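Local coordinates for polyisoprenyl-teichoic acid--peptidoglycan teichoic acid transferase TagV (Bacillus subtilis, PDB 6UF3), which belongs to the LytR-CpsA-Psr family of bacterial cell-envelope proteins, with an alpha/beta fold built around a mixed central sheet flanked by helices, at residues L84-I88 / H256-T260; R128-K132 / E141-Y146; I172-A178 / Q208-F214. All coordinates share one frame; numbering follows the deposited sequence.

Overall arrangement
Three contacts illustrate how an alpha/beta protein fastens its peripheral elements around a central mixed sheet. Contact 1 closes the longest loop and holds the other two inside it, laying the end of helix 243-257 against the loop before strand 90-94. Contact 2 lies on the opposite side of the chain's centre, its centre about 36 Å from that of contact 1. Contact 3 stands about 24 Å from contact 1 and 26 Å from contact 2, centre to centre. Thr39 ties contacts 1 and 3 to the same strand start, its OG1 bonded to His256 and its O to Tyr211. Helix 158-177 joins contacts 2 and 3, bonding Tyr146 through Gln166.

Contact 1 (L84-I88 / H256-T260); sequences LQIPI and HLDYT
Gln85 and Tyr259 meet in an example of proline-aromatic packing that joins the loop after helix 72-84 to the chain leaving helix 243-257. Gln85 is the first residue past helix 72-84, and its positive phi turns the chain there. Its carbonyl O reaches the rim of the Tyr259 ring close to the ring plane, 3.5 Å from CE2 of Tyr259; the same O accepts a bond from Gln254 of helix 243-257, while Gln85 NE2 turns back to bond Asn82 O.

Ile86 comes next and supplies the buried part of the contact. Its CG1 lies between the backbone N and the carbonyl carbon (chi1 58°), and the branched side chain crosses that of Leu257 at about a right angle. One methyl sits against three carbons of the isoleucine: Leu257 CD1 is 3.8 Å from Ile86 CB, and Leu257 CD1 is 3.9 Å from both Ile86 CG2 and Ile86 CD1.

Pro87 then sets its CD over one face of the Tyr259 ring. Tyr259 follows the Schellman motif that ends helix 243-257, in which Asp258 has positive phi, and its CG stands anti to the backbone N (chi1 173°), so that the ring reaches across to the proline. Pro87 O is bonded to Ser7 OG of strand 6-13, carrying the loop on to the central sheet. The CH-pi contact itself is almost perfectly centred: Pro87 CD stands 3.5 Å from the centroid of the Tyr259 ring, only 3° off the ring normal.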
loop_
_atom_site.group_PDB
_atom_site.type_symbol
_atom_site.label_atom_id
_atom_site.label_comp_id
_atom_site.label_asym_id
_atom_site.label_seq_id
_atom_site.Cartn_x
_atom_site.Cartn_y
_atom_site.Cartn_z
ATOM N N LEU A 84 -9.729 -0.800 10.631
ATOM C CA LEU A 84 -8.585 -1.082 11.493
ATOM C C LEU A 84 -8.680 -0.409 12.851
ATOM O O LEU A 84 -7.820 -0.662 13.708
ATOM C CB LEU A 84 -7.278 -0.643 10.813
ATOM C CG LEU A 84 -6.949 -1.348 9.498
ATOM C CD1 LEU A 84 -5.644 -0.819 8.855
ATOM C CD2 LEU A 84 -6.914 -2.856 9.689
ATOM N N GLN A 85 -9.679 0.453 13.052
ATOM C CA GLN A 85 -9.873 1.168 14.311
ATOM C C GLN A 85 -8.600 1.903 14.718
ATOM O O GLN A 85 -8.180 1.883 15.873
ATOM C CB GLN A 85 -10.357 0.223 15.411
ATOM C CG GLN A 85 -11.800 -0.178 15.230
ATOM C CD GLN A 85 -12.744 0.989 15.413
ATOM O OE1 GLN A 85 -12.935 1.474 16.528
ATOM N NE2 GLN A 85 -13.347 1.441 14.322
ATOM N N ILE A 86 -7.978 2.549 13.738
ATOM C CA ILE A 86 -6.843 3.443 13.975
ATOM C C ILE A 86 -7.031 4.684 13.123
ATOM O O ILE A 86 -7.747 4.662 12.114
ATOM C CB ILE A 86 -5.487 2.778 13.652
ATOM C CG1 ILE A 86 -5.428 2.291 12.195
ATOM C CG2 ILE A 86 -5.163 1.670 14.657
ATOM C CD1 ILE A 86 -3.998 2.195 11.640
ATOM N N PRO A 87 -6.421 5.793 13.516
ATOM C CA PRO A 87 -6.386 6.950 12.621
ATOM C C PRO A 87 -5.383 6.736 11.501
ATOM O O PRO A 87 -4.342 6.098 11.679
ATOM C CB PRO A 87 -5.962 8.099 13.545
ATOM C CG PRO A 87 -5.266 7.454 14.669
ATOM C CD PRO A 87 -5.832 6.080 14.835
ATOM N N ILE A 88 -5.702 7.295 10.335
ATOM C CA ILE A 88 -4.817 7.282 9.175
ATOM C C ILE A 88 -4.323 8.717 9.013
ATOM O O ILE A 88 -5.050 9.599 8.543
ATOM C CB ILE A 88 -5.516 6.780 7.899
ATOM C CG1 ILE A 88 -5.823 5.278 7.971
ATOM C CG2 ILE A 88 -4.677 7.117 6.645
ATOM C CD1 ILE A 88 -4.593 4.382 8.181
ATOM N N HIS A 256 1.108 0.087 18.727
ATOM C CA HIS A 256 2.252 0.686 18.046
ATOM C C HIS A 256 2.081 2.193 17.925
ATOM O O HIS A 256 3.046 2.950 18.071
ATOM C CB HIS A 256 2.441 0.051 16.672
ATOM C CG HIS A 256 3.755 0.387 16.033
ATOM N ND1 HIS A 256 3.864 0.805 14.724
ATOM C CD2 HIS A 256 5.013 0.384 16.532
ATOM C CE1 HIS A 256 5.133 1.029 14.439
ATOM N NE2 HIS A 256 5.851 0.782 15.520
ATOM N N LEU A 257 0.848 2.650 17.703
ATOM C CA LEU A 257 0.571 4.069 17.527
ATOM C C LEU A 257 0.322 4.811 18.834
ATOM O O LEU A 257 0.111 6.028 18.801
ATOM C CB LEU A 257 -0.643 4.254 16.602
ATOM C CG LEU A 257 -0.508 3.820 15.143
ATOM C CD1 LEU A 257 -1.878 3.827 14.447
ATOM C CD2 LEU A 257 0.443 4.733 14.369
ATOM N N ASP A 258 0.346 4.121 19.978
ATOM C CA ASP A 258 -0.006 4.725 21.266
ATOM C C ASP A 258 -1.415 5.314 21.222
ATOM O O ASP A 258 -1.680 6.384 21.773
ATOM C CB ASP A 258 1.016 5.788 21.688
ATOM C CG ASP A 258 2.403 5.211 21.907
ATOM O OD1 ASP A 258 2.502 4.023 22.277
ATOM O OD2 ASP A 258 3.396 5.948 21.717
ATOM N N TYR A 259 -2.325 4.609 20.555
ATOM C CA TYR A 259 -3.697 5.059 20.359
ATOM C C TYR A 259 -4.638 4.038 20.985
ATOM O O TYR A 259 -4.555 2.844 20.682
ATOM C CB TYR A 259 -3.998 5.246 18.860
ATOM C CG TYR A 259 -5.449 5.545 18.513
ATOM C CD1 TYR A 259 -5.939 6.848 18.540
ATOM C CD2 TYR A 259 -6.322 4.524 18.143
ATOM C CE1 TYR A 259 -7.258 7.122 18.219
ATOM C CE2 TYR A 259 -7.643 4.792 17.825
ATOM C CZ TYR A 259 -8.106 6.091 17.865
ATOM O OH TYR A 259 -9.422 6.354 17.547
ATOM N N THR A 260 -5.517 4.502 21.867
ATOM C CA THR A 260 -6.517 3.629 22.467
ATOM C C THR A 260 -7.884 3.983 21.905
ATOM O O THR A 260 -8.299 5.146 22.003
ATOM C CB THR A 260 -6.512 3.757 23.990
ATOM O OG1 THR A 260 -7.175 4.968 24.374
ATOM C CG2 THR A 260 -5.083 3.777 24.519
#

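Contact 2 (R128-K132 / E141-Y146); sequences RIYFK and EEALAY
The carbonyl O of Glu142 is approached from two directions: Tyr146 N gives it the regular helical bond at 2.9 Å, and the edge of the Phe131 ring points at it from across the contact, with Phe131 CZ 3.4 Å from Glu142 O and the oxygen lying in the ring plane. One strand of a two-stranded antiparallel sheet thus packs on a helix through alternate residues, Ile129 and Phe131, while Tyr130 between them faces the other way.

The phenyl ring also touches Tyr146, whose CB is 4.0 Å from Phe131 CE1. The two rings meet obliquely, their planes at 50°. Ile129 reaches toward the start of the helical segment. Glu141 holds CG anti to its backbone N (chi1 159°) with the chain extended beyond, which brings Glu141 CG within 3.6 Å of Ile129 CD1; Ile129 CG2 meets Glu142 CG. Ala145 CB fits between the two strand residues, 4.1 Å from Ile129 CD1 and 4.2 Å from Phe131 CZ.

The axes of strand 129-131 and helical segment 141-146 cross at -69°. The strand pairs antiparallel with strand 117-119, where Phe117 stacks on Phe131. Helix 96-105 receives Ala143 and Leu144, and Tyr146 OH bonds to Gln166 of helix 158-177.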
loop_
_atom_site.group_PDB
_atom_site.type_symbol
_atom_site.label_atom_id
_atom_site.label_comp_id
_atom_site.label_asym_id
_atom_site.label_seq_id
_atom_site.Cartn_x
_atom_site.Cartn_y
_atom_site.Cartn_z
ATOM N N ARG A 128 6.367 -8.094 -24.867
ATOM C CA ARG A 128 6.361 -9.040 -23.756
ATOM C C ARG A 128 7.470 -8.720 -22.757
ATOM O O ARG A 128 8.565 -8.314 -23.141
ATOM C CB ARG A 128 6.515 -10.473 -24.270
ATOM N N ILE A 129 7.175 -8.910 -21.473
ATOM C CA ILE A 129 8.116 -8.655 -20.388
ATOM C C ILE A 129 8.339 -9.964 -19.643
ATOM O O ILE A 129 7.399 -10.513 -19.053
ATOM C CB ILE A 129 7.603 -7.566 -19.430
ATOM C CG1 ILE A 129 7.421 -6.241 -20.172
ATOM C CG2 ILE A 129 8.559 -7.394 -18.261
ATOM C CD1 ILE A 129 6.865 -5.134 -19.307
ATOM N N TYR A 130 9.578 -10.450 -19.657
ATOM C CA TYR A 130 9.929 -11.736 -19.066
ATOM C C TYR A 130 10.588 -11.530 -17.706
ATOM O O TYR A 130 11.478 -10.686 -17.562
ATOM C CB TYR A 130 10.860 -12.518 -19.996
ATOM C CG TYR A 130 10.291 -12.725 -21.384
ATOM C CD1 TYR A 130 10.777 -12.008 -22.470
ATOM C CD2 TYR A 130 9.269 -13.636 -21.608
ATOM C CE1 TYR A 130 10.258 -12.191 -23.740
ATOM C CE2 TYR A 130 8.739 -13.822 -22.871
ATOM C CZ TYR A 130 9.239 -13.099 -23.935
ATOM O OH TYR A 130 8.720 -13.284 -25.197
ATOM N N PHE A 131 10.148 -12.305 -16.717
ATOM C CA PHE A 131 10.695 -12.295 -15.369
ATOM C C PHE A 131 11.248 -13.678 -15.067
ATOM O O PHE A 131 10.546 -14.685 -15.240
ATOM C CB PHE A 131 9.630 -11.933 -14.326
ATOM C CG PHE A 131 8.966 -10.596 -14.550
ATOM C CD1 PHE A 131 9.477 -9.451 -13.965
ATOM C CD2 PHE A 131 7.815 -10.493 -15.319
ATOM C CE1 PHE A 131 8.866 -8.220 -14.152
ATOM C CE2 PHE A 131 7.197 -9.267 -15.513
ATOM C CZ PHE A 131 7.722 -8.127 -14.928
ATOM N N LYS A 132 12.497 -13.724 -14.609
ATOM C CA LYS A 132 13.163 -14.964 -14.241
ATOM C C LYS A 132 13.289 -15.041 -12.726
ATOM O O LYS A 132 13.612 -14.047 -12.071
ATOM C CB LYS A 132 14.545 -15.061 -14.895
ATOM N N GLU A 141 8.027 0.358 -16.050
ATOM C CA GLU A 141 7.128 -0.496 -16.824
ATOM C C GLU A 141 7.170 -1.938 -16.322
ATOM O O GLU A 141 6.129 -2.588 -16.136
ATOM C CB GLU A 141 7.505 -0.409 -18.304
ATOM C CG GLU A 141 7.041 -1.554 -19.171
ATOM C CD GLU A 141 7.646 -1.491 -20.559
ATOM O OE1 GLU A 141 6.906 -1.672 -21.547
ATOM O OE2 GLU A 141 8.866 -1.248 -20.666
ATOM N N GLU A 142 8.376 -2.449 -16.067
ATOM C CA GLU A 142 8.503 -3.810 -15.563
ATOM C C GLU A 142 7.921 -3.941 -14.161
ATOM O O GLU A 142 7.278 -4.950 -13.844
ATOM C CB GLU A 142 9.978 -4.228 -15.585
ATOM C CG GLU A 142 10.559 -4.293 -16.996
ATOM C CD GLU A 142 12.073 -4.367 -17.012
ATOM O OE1 GLU A 142 12.621 -4.815 -18.036
ATOM O OE2 GLU A 142 12.708 -3.979 -16.008
ATOM N N ALA A 143 8.135 -2.938 -13.308
ATOM C CA ALA A 143 7.632 -3.016 -11.941
ATOM C C ALA A 143 6.110 -2.972 -11.916
ATOM O O ALA A 143 5.477 -3.660 -11.103
ATOM C CB ALA A 143 8.222 -1.888 -11.094
ATOM N N LEU A 144 5.509 -2.189 -12.819
ATOM C CA LEU A 144 4.051 -2.169 -12.942
ATOM C C LEU A 144 3.524 -3.526 -13.382
ATOM O O LEU A 144 2.560 -4.048 -12.802
ATOM C CB LEU A 144 3.616 -1.084 -13.928
ATOM C CG LEU A 144 2.097 -0.962 -14.106
ATOM C CD1 LEU A 144 1.477 -0.563 -12.779
ATOM C CD2 LEU A 144 1.721 0.028 -15.205
ATOM N N ALA A 145 4.136 -4.112 -14.420
ATOM C CA ALA A 145 3.693 -5.429 -14.871
ATOM C C ALA A 145 3.853 -6.468 -13.767
ATOM O O ALA A 145 3.009 -7.360 -13.613
ATOM C CB ALA A 145 4.460 -5.855 -16.125
ATOM N N TYR A 146 4.939 -6.369 -12.996
ATOM C CA TYR A 146 5.150 -7.249 -11.852
ATOM C C TYR A 146 4.023 -7.109 -10.834
ATOM O O TYR A 146 3.514 -8.112 -10.317
ATOM C CB TYR A 146 6.504 -6.920 -11.215
ATOM C CG TYR A 146 6.979 -7.889 -10.157
ATOM C CD1 TYR A 146 7.462 -9.140 -10.504
ATOM C CD2 TYR A 146 6.954 -7.539 -8.807
ATOM C CE1 TYR A 146 7.914 -10.023 -9.541
ATOM C CE2 TYR A 146 7.400 -8.419 -7.831
ATOM C CZ TYR A 146 7.878 -9.658 -8.208
ATOM O OH TYR A 146 8.324 -10.547 -7.262
#

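Contact 3 (I172-A178 / Q208-F214); sequences IDRMSSA and QQIYSGF
The carboxyl end of helix 158-177 is held by the end of helix 201-210 and the type II beta turn Tyr211-Phe214 that follows it. The case shows how a second segment can bond to carbonyls at a helix end, where the regular i to i+4 bonds run out.

Gln208 NE2 takes two carbonyls, Met175 O of the last turn and Ala178 O just beyond. Gln208 NE2 lies 2.8 Å from Met175 O in a nearly linear bond (172°), approaching almost along the C=O axis and in the plane of its own amide. The same NE2 makes a weak bond to Ala178 O at 3.1 Å. The bend at chi2 (-76°) turns the amide toward the helix end. Gly213 N serves another carbonyl, meeting Ser176 O at 3.0 Å in a straight bond, though tilted from the carbonyl plane. With phi of 88°, Gly213 occupies the third position of the turn, where glycine is commonly found.

Ser176 sits deep in the interface. Its OG donates to Ile172 O at 2.9 Å, above the carbonyl plane, while its own N reaches that oxygen from the other face, so the oxygen has two grips. Its CB packs 3.3 Å from Phe214 O, and its OG lies near the edge of the Phe214 ring. Ile172 CG2 touches the same edge, 4.2 Å from Phe214 CD2. Met175 CE reaches Tyr211 CB at 4.2 Å, and Tyr211 OH bonds to Thr39 O, at the start of strand 39-44.

Chemically, then, Met175 O and Ser176 O each receive a straight N-H from the other segment, a side-chain amide for one and a backbone amide for the other, so the carboxyl end of the helix is fixed in position by directional bonds, with apolar contacts from Ile172 and Met175 alongside.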
loop_
_atom_site.group_PDB
_atom_site.type_symbol
_atom_site.label_atom_id
_atom_site.label_comp_id
_atom_site.label_asym_id
_atom_site.label_seq_id
_atom_site.Cartn_x
_atom_site.Cartn_y
_atom_site.Cartn_z
ATOM N N ILE A 172 11.376 1.196 0.606
ATOM C CA ILE A 172 11.823 1.522 1.958
ATOM C C ILE A 172 13.312 1.251 2.109
ATOM O O ILE A 172 14.045 2.042 2.711
ATOM C CB ILE A 172 10.998 0.732 2.996
ATOM C CG1 ILE A 172 9.555 1.239 3.021
ATOM C CG2 ILE A 172 11.639 0.830 4.380
ATOM C CD1 ILE A 172 8.589 0.356 3.783
ATOM N N ASP A 173 13.781 0.119 1.582
ATOM C CA ASP A 173 15.196 -0.216 1.696
ATOM C C ASP A 173 16.051 0.777 0.933
ATOM O O ASP A 173 17.119 1.188 1.410
ATOM C CB ASP A 173 15.444 -1.641 1.193
ATOM C CG ASP A 173 14.940 -2.683 2.169
ATOM O OD1 ASP A 173 14.862 -2.336 3.358
ATOM O OD2 ASP A 173 14.619 -3.818 1.757
ATOM N N ARG A 174 15.592 1.186 -0.252
ATOM C CA ARG A 174 16.343 2.167 -1.023
ATOM C C ARG A 174 16.457 3.482 -0.265
ATOM O O ARG A 174 17.552 4.037 -0.129
ATOM C CB ARG A 174 15.690 2.389 -2.382
ATOM C CG ARG A 174 16.291 3.565 -3.099
ATOM C CD ARG A 174 17.632 3.166 -3.678
ATOM N NE ARG A 174 17.436 2.155 -4.706
ATOM C CZ ARG A 174 17.003 2.432 -5.930
ATOM N NH1 ARG A 174 16.835 1.461 -6.815
ATOM N NH2 ARG A 174 16.745 3.687 -6.267
ATOM N N MET A 175 15.337 3.990 0.248
ATOM C CA MET A 175 15.408 5.241 0.995
ATOM C C MET A 175 16.236 5.084 2.267
ATOM O O MET A 175 17.001 5.987 2.618
ATOM C CB MET A 175 14.001 5.767 1.309
ATOM C CG MET A 175 13.422 5.327 2.656
ATOM S SD MET A 175 12.011 6.310 3.228
ATOM C CE MET A 175 12.126 6.057 4.993
ATOM N N SER A 176 16.141 3.940 2.946
ATOM C CA SER A 176 16.853 3.781 4.206
ATOM C C SER A 176 18.350 3.686 3.996
ATOM O O SER A 176 19.117 4.083 4.876
ATOM C CB SER A 176 16.358 2.542 4.950
ATOM O OG SER A 176 15.001 2.687 5.324
ATOM N N SER A 177 18.782 3.163 2.854
ATOM C CA SER A 177 20.206 2.972 2.626
ATOM C C SER A 177 20.878 4.183 1.993
ATOM O O SER A 177 22.112 4.240 1.969
ATOM C CB SER A 177 20.442 1.733 1.759
ATOM O OG SER A 177 19.862 1.884 0.480
ATOM N N ALA A 178 20.109 5.153 1.500
ATOM C CA ALA A 178 20.680 6.361 0.923
ATOM C C ALA A 178 21.342 7.216 2.001
ATOM O O ALA A 178 21.012 7.139 3.188
ATOM C CB ALA A 178 19.603 7.167 0.196
ATOM N N GLN A 208 13.344 9.945 6.252
ATOM C CA GLN A 208 14.528 9.273 5.727
ATOM C C GLN A 208 15.680 9.371 6.714
ATOM O O GLN A 208 16.419 8.399 6.918
ATOM C CB GLN A 208 14.936 9.874 4.381
ATOM C CG GLN A 208 15.945 9.039 3.598
ATOM C CD GLN A 208 17.364 9.149 4.143
ATOM O OE1 GLN A 208 17.729 10.159 4.745
ATOM N NE2 GLN A 208 18.165 8.102 3.942
ATOM N N GLN A 209 15.853 10.540 7.332
ATOM C CA GLN A 209 16.941 10.678 8.291
ATOM C C GLN A 209 16.712 9.800 9.516
ATOM O O GLN A 209 17.654 9.193 10.036
ATOM C CB GLN A 209 17.115 12.145 8.688
ATOM C CG GLN A 209 18.382 12.403 9.482
ATOM C CD GLN A 209 18.207 12.089 10.956
ATOM O OE1 GLN A 209 17.101 12.192 11.487
ATOM N NE2 GLN A 209 19.301 11.710 11.625
ATOM N N ILE A 210 15.466 9.706 9.985
ATOM C CA ILE A 210 15.193 8.925 11.188
ATOM C C ILE A 210 15.429 7.445 10.933
ATOM O O ILE A 210 15.996 6.736 11.774
ATOM C CB ILE A 210 13.753 9.186 11.666
ATOM C CG1 ILE A 210 13.622 10.604 12.226
ATOM C CG2 ILE A 210 13.337 8.150 12.712
ATOM C CD1 ILE A 210 12.175 11.068 12.336
ATOM N N TYR A 211 14.987 6.949 9.781
ATOM C CA TYR A 211 15.106 5.540 9.444
ATOM C C TYR A 211 16.358 5.249 8.623
ATOM O O TYR A 211 16.435 4.214 7.958
ATOM C CB TYR A 211 13.836 5.084 8.720
ATOM C CG TYR A 211 12.673 4.983 9.685
ATOM C CD1 TYR A 211 12.474 3.832 10.430
ATOM C CD2 TYR A 211 11.792 6.050 9.871
ATOM C CE1 TYR A 211 11.423 3.731 11.334
ATOM C CE2 TYR A 211 10.727 5.958 10.767
ATOM C CZ TYR A 211 10.551 4.791 11.491
ATOM O OH TYR A 211 9.518 4.664 12.397
ATOM N N SER A 212 17.328 6.160 8.633
ATOM C CA SER A 212 18.596 5.880 7.981
ATOM C C SER A 212 19.223 4.644 8.610
ATOM O O SER A 212 19.373 4.567 9.831
ATOM C CB SER A 212 19.539 7.075 8.109
ATOM O OG SER A 212 20.794 6.780 7.526
ATOM N N GLY A 213 19.564 3.666 7.776
ATOM C CA GLY A 213 20.121 2.419 8.259
ATOM C C GLY A 213 19.090 1.372 8.615
ATOM O O GLY A 213 19.462 0.243 8.946
ATOM N N PHE A 214 17.806 1.711 8.562
ATOM C CA PHE A 214 16.750 0.738 8.752
ATOM C C PHE A 214 16.754 -0.252 7.586
ATOM O O PHE A 214 17.442 -0.064 6.578
ATOM C CB PHE A 214 15.423 1.486 8.879
ATOM C CG PHE A 214 14.231 0.636 9.234
ATOM C CD1 PHE A 214 14.038 0.160 10.517
ATOM C CD2 PHE A 214 13.259 0.387 8.278
ATOM C CE1 PHE A 214 12.904 -0.599 10.826
ATOM C CE2 PHE A 214 12.130 -0.361 8.581
ATOM C CZ PHE A 214 11.950 -0.844 9.851
#